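Local structure of 4,5-DOPA dioxygenase extradiol (Escherichia coli, 2PW6) at residues R14-F19 against M43-P48; A203-Q208 against Y240-W245. The protein opens the aromatic ring of dihydroxyphenylalanine between carbons 4 and 5 in vitro, using a bound zinc ion, although its physiological substrate is unknown. One frame throughout, in Å; residues are numbered along the deposited sequence.

Contact 1 (R14-F19 against M43-P48); sequences RMPALF and MTLPRP
Strand 17-21, helix 33-44 and strand 50-60 form a beta-alpha-beta crossover in the LigB-type domain, and Met15 and Pro16, just before its first strand, and Leu18 within it pack against Leu45, Pro46 and Pro48 in the loop that leaves its helix. The contact is apolar and buries 270 Å² in total, with the two chain paths running 112° apart. Met15, present as selenomethionine, has the largest buried area of the contact. Its CG lies anti to the carbonyl carbon, and further bends at chi2 (-65°) and chi3 (-52°) hook the methyl back over the loop, where CE comes to 3.0 Å from Pro46 O, a tight spacing that may partly reflect coordinate error. The same CE sits over the ring of Pro48, 3.7 Å from its CB, the two side chains crossing at about a right angle. One atom back, SE lies 4.0 Å from Pro46 CB as the two side chains slide past each other in opposite senses. Pro16 and Pro46 then meet ring rim to ring rim, Pro16 CD facing Pro46 CG at 3.8 Å. The neighbouring ring atom of Pro16, CG, lies 4.0 Å from Leu45 CD2. Leu45, the first residue to leave the helical conformation, points its side chain at the strand, and its CD1 seats against both methyls of Leu18, the nearer being CD2 at 3.6 Å. Between strands 17-21 and 50-60 in the sheet runs strand 167-173, whose Met168 touches both Met15 and Pro48. Arg47 points away from the contact to a salt bridge with Asp135. On the other flank of strand 17-21, strand 268-270 supplies Gln269, against which Leu18 and Leu45 both rest.

Contact 2 (A203-Q208 against Y240-W245); sequences ANLTWQ and YVLGAW
Leu242, in the last turn of helix 236-243, directs its side chain at Leu205 in the loop that follows helix 192-202. Its CD2 lies 3.6 Å from Leu205 O and 4.2 Å from Leu205 CD2, so a methyl is set against both the backbone and the branched end of the same residue. Two i-to-i-3 backbone bonds follow, Ala244 N to Val241 O and Trp245 N to Leu242 O at 3.1 Å, and carry the chain round to the tryptophan. The surface that receives these side chains is a type I beta turn from Asn204 to Trp207, closed by Trp207 N to Asn204 O. In the fold, this turn and the helix end meet beside the edge of the central sheet: Leu242 and Trp245 touch Ile270 of strand 268-270, Leu205 touches Val268 of the same strand, and Thr206 and Trp245 both touch Ile251. Trp245 has the largest share of the buried surface. With CG anti to the backbone N (chi1 -172°), the indole extends its six-membered ring into the turn, presenting CZ3 and CH2 to successive carbonyls. Thr206 O lies 3.4 Å from CH2 of Trp245, near the ring plane, and Trp207 O sits in that plane, 3.9 Å from CZ3; the slightly positive ring hydrogens probably make both approaches weakly attractive. Gln208 crosses the ring at about a right angle, its amide plane turned 82° from the indole, and brings NE2 obliquely to 3.4 Å from Trp245 CH2 while that nitrogen bonds to Gly247 O. Replacing the indole with an alanine is likely to open a gap beside Thr206 and Gln208 and to leave Glu249 O without the NE1 bond. That NE1 bond anchors the opposite end of the indole, away from the turn.

How the contacts relate
From the N terminus, the chain enters strand 17-21, passes through helix 33-44 and returns at 43-48, where contact 1 closes the first loop. Contact 2 opens much later, at 203-208, and closes at 240-245, so the two follow in series and neither nest nor cross. Their centres are about 17 Å apart, yet they touch through Val241, whose CG2 packs 3.5 Å from Leu18 O. Strand 17-21 thus has the 43-48 loop on one side and helix 236-243 on the other. Contact 1 ties the start of that strand to the loop leading into strand 50-60, and contact 2 ties the 203-208 turn to the end of helix 236-243.

Contact 1 (R14-F19 against M43-P48)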
ATOM      1  N   ARG A  14     -20.008 -15.179  23.347  1.00 60.14           N
ATOM      2  CA  ARG A  14     -18.602 -15.532  22.952  1.00 60.33           C
ATOM      3  C   ARG A  14     -18.302 -15.214  21.476  1.00 59.56           C
ATOM      4  O   ARG A  14     -18.915 -15.787  20.561  1.00 59.25           O
ATOM      5  CB  ARG A  14     -18.301 -17.001  23.224  1.00 60.44           C
ATOM      6  CG  ARG A  14     -16.994 -17.415  22.598  1.00 61.00           C
ATOM      7  CD  ARG A  14     -16.423 -18.621  23.250  1.00 62.50           C
ATOM      8  NE  ARG A  14     -15.039 -18.321  23.494  1.00 63.50           N
ATOM      9  CZ  ARG A  14     -14.211 -19.064  24.201  1.00 65.78           C
ATOM     10  NH1 ARG A  14     -14.627 -20.210  24.741  1.00 65.18           N
ATOM     11  NH2 ARG A  14     -12.952 -18.637  24.363  1.00 67.35           N
HETATM   12  N   MSE A  15     -17.357 -14.301  21.258  1.00 58.86           N
HETATM   13  CA  MSE A  15     -17.103 -13.766  19.920  1.00 57.79           C
HETATM   14  C   MSE A  15     -16.289 -14.736  19.082  1.00 56.44           C
HETATM   15  O   MSE A  15     -15.414 -15.426  19.615  1.00 56.12           O
HETATM   16  CB  MSE A  15     -16.387 -12.425  20.003  1.00 58.34           C
HETATM   17  CG  MSE A  15     -17.238 -11.290  20.549  1.00 60.19           C
HETATM   18 SE   MSE A  15     -18.754 -10.815  19.430  1.00 67.72          SE
HETATM   19  CE  MSE A  15     -17.907 -10.555  17.695  1.00 65.00           C
ATOM     20  N   PRO A  16     -16.600 -14.818  17.772  1.00 55.39           N
ATOM     21  CA  PRO A  16     -15.759 -15.588  16.845  1.00 54.02           C
ATOM     22  C   PRO A  16     -14.448 -14.852  16.499  1.00 52.54           C
ATOM     23  O   PRO A  16     -14.377 -13.626  16.605  1.00 52.43           O
ATOM     24  CB  PRO A  16     -16.643 -15.714  15.601  1.00 54.00           C
ATOM     25  CG  PRO A  16     -17.490 -14.456  15.629  1.00 55.22           C
ATOM     26  CD  PRO A  16     -17.758 -14.195  17.090  1.00 55.19           C
ATOM     27  N   ALA A  17     -13.420 -15.611  16.130  1.00 50.45           N
ATOM     28  CA  ALA A  17     -12.237 -15.051  15.480  1.00 49.10           C
ATOM     29  C   ALA A  17     -12.232 -15.387  13.970  1.00 48.44           C
ATOM     30  O   ALA A  17     -12.682 -16.453  13.537  1.00 48.44           O
ATOM     31  CB  ALA A  17     -10.956 -15.522  16.167  1.00 48.37           C
ATOM     32  N   LEU A  18     -11.736 -14.449  13.179  1.00 47.46           N
ATOM     33  CA  LEU A  18     -11.799 -14.521  11.736  1.00 46.53           C
ATOM     34  C   LEU A  18     -10.458 -14.232  11.098  1.00 45.62           C
ATOM     35  O   LEU A  18      -9.842 -13.200  11.386  1.00 45.71           O
ATOM     36  CB  LEU A  18     -12.810 -13.515  11.213  1.00 46.28           C
ATOM     37  CG  LEU A  18     -14.234 -13.991  10.939  1.00 47.98           C
ATOM     38  CD1 LEU A  18     -14.904 -14.584  12.157  1.00 48.22           C
ATOM     39  CD2 LEU A  18     -15.011 -12.789  10.459  1.00 47.51           C
ATOM     40  N   PHE A  19     -10.009 -15.165  10.259  1.00 44.49           N
ATOM     41  CA  PHE A  19      -8.889 -14.949   9.326  1.00 43.43           C
ATOM     42  C   PHE A  19      -9.455 -14.775   7.934  1.00 43.05           C
ATOM     43  O   PHE A  19     -10.149 -15.642   7.447  1.00 43.77           O
ATOM     44  CB  PHE A  19      -7.895 -16.129   9.317  1.00 42.70           C
ATOM     45  CG  PHE A  19      -6.845 -16.006   8.245  1.00 41.47           C
ATOM     46  CD1 PHE A  19      -5.804 -15.105   8.383  1.00 38.72           C
ATOM     47  CD2 PHE A  19      -6.947 -16.751   7.048  1.00 41.88           C
ATOM     48  CE1 PHE A  19      -4.857 -14.967   7.403  1.00 38.50           C
ATOM     49  CE2 PHE A  19      -6.008 -16.613   6.047  1.00 39.03           C
ATOM     50  CZ  PHE A  19      -4.964 -15.738   6.215  1.00 41.72           C
HETATM   51  N   MSE A  43     -23.085  -8.851   8.567  1.00 65.47           N
HETATM   52  CA  MSE A  43     -24.520  -8.884   8.828  1.00 65.89           C
HETATM   53  C   MSE A  43     -24.846  -9.996   9.815  1.00 64.69           C
HETATM   54  O   MSE A  43     -25.643  -9.817  10.723  1.00 64.47           O
HETATM   55  CB  MSE A  43     -25.292  -9.100   7.522  1.00 67.65           C
HETATM   56  CG  MSE A  43     -25.146  -7.973   6.511  1.00 70.88           C
HETATM   57 SE   MSE A  43     -25.669  -6.230   7.251  1.00 83.95          SE
HETATM   58  CE  MSE A  43     -25.106  -5.047   5.776  1.00 75.96           C
ATOM     59  N   THR A  44     -24.178 -11.130   9.643  1.00 63.68           N
ATOM     60  CA  THR A  44     -24.529 -12.392  10.287  1.00 62.63           C
ATOM     61  C   THR A  44     -23.894 -12.644  11.647  1.00 61.79           C
ATOM     62  O   THR A  44     -24.511 -13.274  12.522  1.00 61.56           O
ATOM     63  CB  THR A  44     -24.236 -13.563   9.304  1.00 63.05           C
ATOM     64  OG1 THR A  44     -25.438 -13.864   8.578  1.00 63.60           O
ATOM     65  CG2 THR A  44     -23.698 -14.827  10.002  1.00 62.81           C
ATOM     66  N   LEU A  45     -22.666 -12.172  11.837  1.00 60.52           N
ATOM     67  CA  LEU A  45     -21.958 -12.447  13.087  1.00 59.27           C
ATOM     68  C   LEU A  45     -22.425 -11.519  14.204  1.00 58.38           C
ATOM     69  O   LEU A  45     -22.856 -10.387  13.939  1.00 57.52           O
ATOM     70  CB  LEU A  45     -20.439 -12.367  12.906  1.00 59.27           C
ATOM     71  CG  LEU A  45     -19.774 -13.398  11.994  1.00 58.49           C
ATOM     72  CD1 LEU A  45     -18.313 -13.039  11.823  1.00 58.14           C
ATOM     73  CD2 LEU A  45     -19.927 -14.829  12.511  1.00 56.70           C
ATOM     74  N   PRO A  46     -22.365 -12.010  15.455  1.00 58.07           N
ATOM     75  CA  PRO A  46     -22.629 -11.155  16.605  1.00 57.95           C
ATOM     76  C   PRO A  46     -21.777  -9.885  16.533  1.00 57.62           C
ATOM     77  O   PRO A  46     -20.560  -9.950  16.413  1.00 57.57           O
ATOM     78  CB  PRO A  46     -22.226 -12.030  17.808  1.00 58.02           C
ATOM     79  CG  PRO A  46     -21.449 -13.189  17.222  1.00 58.14           C
ATOM     80  CD  PRO A  46     -22.040 -13.388  15.870  1.00 58.03           C
ATOM     81  N   ARG A  47     -22.455  -8.750  16.539  1.00 57.26           N
ATOM     82  CA  ARG A  47     -21.850  -7.434  16.592  1.00 56.86           C
ATOM     83  C   ARG A  47     -20.914  -7.310  17.808  1.00 55.82           C
ATOM     84  O   ARG A  47     -21.333  -7.593  18.937  1.00 55.66           O
ATOM     85  CB  ARG A  47     -22.973  -6.410  16.677  1.00 57.17           C
ATOM     86  CG  ARG A  47     -22.528  -4.993  16.718  1.00 60.13           C
ATOM     87  CD  ARG A  47     -22.568  -4.377  15.346  1.00 64.05           C
ATOM     88  NE  ARG A  47     -22.713  -2.933  15.472  1.00 66.23           N
ATOM     89  CZ  ARG A  47     -22.977  -2.115  14.464  1.00 68.91           C
ATOM     90  NH1 ARG A  47     -23.117  -2.592  13.229  1.00 69.82           N
ATOM     91  NH2 ARG A  47     -23.093  -0.811  14.698  1.00 70.21           N
ATOM     92  N   PRO A  48     -19.633  -6.928  17.570  1.00 54.57           N
ATOM     93  CA  PRO A  48     -18.631  -6.790  18.636  1.00 53.41           C
ATOM     94  C   PRO A  48     -18.659  -5.445  19.351  1.00 52.05           C
ATOM     95  O   PRO A  48     -18.920  -4.412  18.735  1.00 50.78           O
ATOM     96  CB  PRO A  48     -17.278  -6.949  17.899  1.00 52.68           C
ATOM     97  CG  PRO A  48     -17.588  -7.028  16.465  1.00 53.45           C
ATOM     98  CD  PRO A  48     -19.038  -6.669  16.250  1.00 54.26           C
TER

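Contact 2 (A203-Q208 against Y240-W245)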
ATOM      1  N   ALA A 203      -6.509 -29.035   5.599  1.00 55.02           N
ATOM      2  CA  ALA A 203      -6.580 -30.382   6.199  1.00 55.18           C
ATOM      3  C   ALA A 203      -6.047 -30.394   7.630  1.00 55.78           C
ATOM      4  O   ALA A 203      -6.077 -31.436   8.307  1.00 56.04           O
ATOM      5  CB  ALA A 203      -5.809 -31.403   5.353  1.00 55.17           C
ATOM      6  N   ASN A 204      -5.547 -29.250   8.097  1.00 55.60           N
ATOM      7  CA  ASN A 204      -4.876 -29.222   9.387  1.00 55.22           C
ATOM      8  C   ASN A 204      -5.347 -28.139  10.323  1.00 54.76           C
ATOM      9  O   ASN A 204      -4.739 -27.914  11.354  1.00 55.05           O
ATOM     10  CB  ASN A 204      -3.378 -29.142   9.182  1.00 55.13           C
ATOM     11  CG  ASN A 204      -2.805 -30.446   8.737  1.00 56.22           C
ATOM     12  OD1 ASN A 204      -2.717 -31.393   9.519  1.00 54.85           O
ATOM     13  ND2 ASN A 204      -2.410 -30.518   7.463  1.00 57.01           N
ATOM     14  N   LEU A 205      -6.448 -27.491   9.955  1.00 54.85           N
ATOM     15  CA  LEU A 205      -7.064 -26.428  10.753  1.00 54.31           C
ATOM     16  C   LEU A 205      -7.421 -26.927  12.140  1.00 54.31           C
ATOM     17  O   LEU A 205      -7.196 -26.239  13.144  1.00 53.96           O
ATOM     18  CB  LEU A 205      -8.304 -25.878  10.039  1.00 53.83           C
ATOM     19  CG  LEU A 205      -8.000 -25.145   8.730  1.00 52.85           C
ATOM     20  CD1 LEU A 205      -9.269 -24.590   8.059  1.00 51.76           C
ATOM     21  CD2 LEU A 205      -6.953 -24.043   8.973  1.00 51.98           C
ATOM     22  N   THR A 206      -7.926 -28.158  12.169  1.00 54.22           N
ATOM     23  CA  THR A 206      -8.483 -28.775  13.363  1.00 54.26           C
ATOM     24  C   THR A 206      -7.472 -29.642  14.111  1.00 54.21           C
ATOM     25  O   THR A 206      -7.852 -30.392  15.006  1.00 54.81           O
ATOM     26  CB  THR A 206      -9.724 -29.618  13.005  1.00 54.36           C
ATOM     27  OG1 THR A 206      -9.351 -30.635  12.070  1.00 56.07           O
ATOM     28  CG2 THR A 206     -10.810 -28.759  12.368  1.00 53.59           C
ATOM     29  N   TRP A 207      -6.195 -29.549  13.747  1.00 54.05           N
ATOM     30  CA  TRP A 207      -5.144 -30.330  14.404  1.00 54.88           C
ATOM     31  C   TRP A 207      -5.001 -29.988  15.889  1.00 55.62           C
ATOM     32  O   TRP A 207      -5.001 -28.813  16.272  1.00 56.23           O
ATOM     33  CB  TRP A 207      -3.797 -30.132  13.714  1.00 54.07           C
ATOM     34  CG  TRP A 207      -2.722 -31.082  14.185  1.00 54.18           C
ATOM     35  CD1 TRP A 207      -2.442 -32.314  13.658  1.00 54.16           C
ATOM     36  CD2 TRP A 207      -1.774 -30.888  15.269  1.00 54.06           C
ATOM     37  NE1 TRP A 207      -1.385 -32.891  14.332  1.00 54.18           N
ATOM     38  CE2 TRP A 207      -0.962 -32.044  15.325  1.00 53.53           C
ATOM     39  CE3 TRP A 207      -1.545 -29.854  16.201  1.00 54.25           C
ATOM     40  CZ2 TRP A 207       0.075 -32.195  16.269  1.00 54.04           C
ATOM     41  CZ3 TRP A 207      -0.508 -30.002  17.138  1.00 53.08           C
ATOM     42  CH2 TRP A 207       0.284 -31.163  17.160  1.00 54.20           C
ATOM     43  N   GLN A 208      -4.876 -31.020  16.719  1.00 56.51           N
ATOM     44  CA  GLN A 208      -4.739 -30.839  18.163  1.00 57.06           C
ATOM     45  C   GLN A 208      -3.508 -31.566  18.679  1.00 56.98           C
ATOM     46  O   GLN A 208      -3.214 -32.673  18.236  1.00 56.80           O
ATOM     47  CB  GLN A 208      -5.974 -31.361  18.881  1.00 57.68           C
ATOM     48  CG  GLN A 208      -7.307 -30.839  18.342  1.00 59.06           C
ATOM     49  CD  GLN A 208      -8.365 -30.789  19.421  1.00 60.61           C
ATOM     50  OE1 GLN A 208      -8.064 -30.938  20.603  1.00 60.63           O
ATOM     51  NE2 GLN A 208      -9.609 -30.564  19.023  1.00 62.19           N
ATOM     52  N   TYR A 240      -2.698 -16.485  14.669  1.00 42.23           N
ATOM     53  CA  TYR A 240      -3.357 -15.672  15.689  1.00 43.48           C
ATOM     54  C   TYR A 240      -4.779 -16.174  15.889  1.00 44.80           C
ATOM     55  O   TYR A 240      -5.222 -16.362  17.025  1.00 45.83           O
ATOM     56  CB  TYR A 240      -3.319 -14.174  15.322  1.00 42.32           C
ATOM     57  CG  TYR A 240      -1.953 -13.566  15.538  1.00 41.88           C
ATOM     58  CD1 TYR A 240      -0.891 -13.835  14.660  1.00 40.83           C
ATOM     59  CD2 TYR A 240      -1.705 -12.730  16.648  1.00 42.92           C
ATOM     60  CE1 TYR A 240       0.392 -13.273  14.869  1.00 39.65           C
ATOM     61  CE2 TYR A 240      -0.434 -12.167  16.865  1.00 42.20           C
ATOM     62  CZ  TYR A 240       0.610 -12.444  15.975  1.00 40.96           C
ATOM     63  OH  TYR A 240       1.857 -11.892  16.224  1.00 39.55           O
ATOM     64  N   VAL A 241      -5.476 -16.436  14.784  1.00 45.76           N
ATOM     65  CA  VAL A 241      -6.832 -16.990  14.821  1.00 45.91           C
ATOM     66  C   VAL A 241      -6.820 -18.432  15.325  1.00 45.93           C
ATOM     67  O   VAL A 241      -7.546 -18.763  16.266  1.00 46.60           O
ATOM     68  CB  VAL A 241      -7.511 -16.896  13.442  1.00 46.31           C
ATOM     69  CG1 VAL A 241      -8.803 -17.679  13.430  1.00 47.06           C
ATOM     70  CG2 VAL A 241      -7.737 -15.431  13.051  1.00 46.69           C
ATOM     71  N   LEU A 242      -5.991 -19.297  14.739  1.00 45.73           N
ATOM     72  CA  LEU A 242      -5.946 -20.694  15.206  1.00 45.41           C
ATOM     73  C   LEU A 242      -5.534 -20.844  16.660  1.00 45.12           C
ATOM     74  O   LEU A 242      -6.036 -21.729  17.359  1.00 45.75           O
ATOM     75  CB  LEU A 242      -5.035 -21.568  14.346  1.00 45.04           C
ATOM     76  CG  LEU A 242      -5.482 -22.079  12.980  1.00 46.26           C
ATOM     77  CD1 LEU A 242      -4.480 -23.152  12.565  1.00 45.88           C
ATOM     78  CD2 LEU A 242      -6.938 -22.603  12.956  1.00 43.62           C
ATOM     79  N   GLY A 243      -4.600 -20.013  17.114  1.00 45.43           N
ATOM     80  CA  GLY A 243      -4.199 -19.993  18.536  1.00 45.98           C
ATOM     81  C   GLY A 243      -5.398 -19.833  19.478  1.00 46.32           C
ATOM     82  O   GLY A 243      -5.388 -20.363  20.577  1.00 46.43           O
ATOM     83  N   ALA A 244      -6.432 -19.135  19.006  1.00 47.39           N
ATOM     84  CA  ALA A 244      -7.649 -18.813  19.756  1.00 49.26           C
ATOM     85  C   ALA A 244      -8.739 -19.893  19.784  1.00 50.45           C
ATOM     86  O   ALA A 244      -9.784 -19.716  20.444  1.00 50.15           O
ATOM     87  CB  ALA A 244      -8.238 -17.479  19.238  1.00 48.86           C
ATOM     88  N   TRP A 245      -8.512 -20.995  19.065  1.00 52.11           N
ATOM     89  CA  TRP A 245      -9.460 -22.132  19.036  1.00 53.47           C
ATOM     90  C   TRP A 245      -9.362 -22.960  20.318  1.00 54.11           C
ATOM     91  O   TRP A 245      -8.258 -23.314  20.746  1.00 54.09           O
ATOM     92  CB  TRP A 245      -9.157 -23.018  17.823  1.00 53.94           C
ATOM     93  CG  TRP A 245     -10.150 -24.119  17.541  1.00 53.72           C
ATOM     94  CD1 TRP A 245     -11.514 -24.009  17.476  1.00 53.66           C
ATOM     95  CD2 TRP A 245      -9.841 -25.486  17.238  1.00 53.82           C
ATOM     96  NE1 TRP A 245     -12.072 -25.224  17.175  1.00 54.09           N
ATOM     97  CE2 TRP A 245     -11.070 -26.153  17.029  1.00 54.83           C
ATOM     98  CE3 TRP A 245      -8.644 -26.215  17.133  1.00 52.41           C
ATOM     99  CZ2 TRP A 245     -11.139 -27.528  16.709  1.00 54.89           C
ATOM    100  CZ3 TRP A 245      -8.711 -27.587  16.830  1.00 54.02           C
ATOM    101  CH2 TRP A 245      -9.954 -28.224  16.614  1.00 53.86           C
TER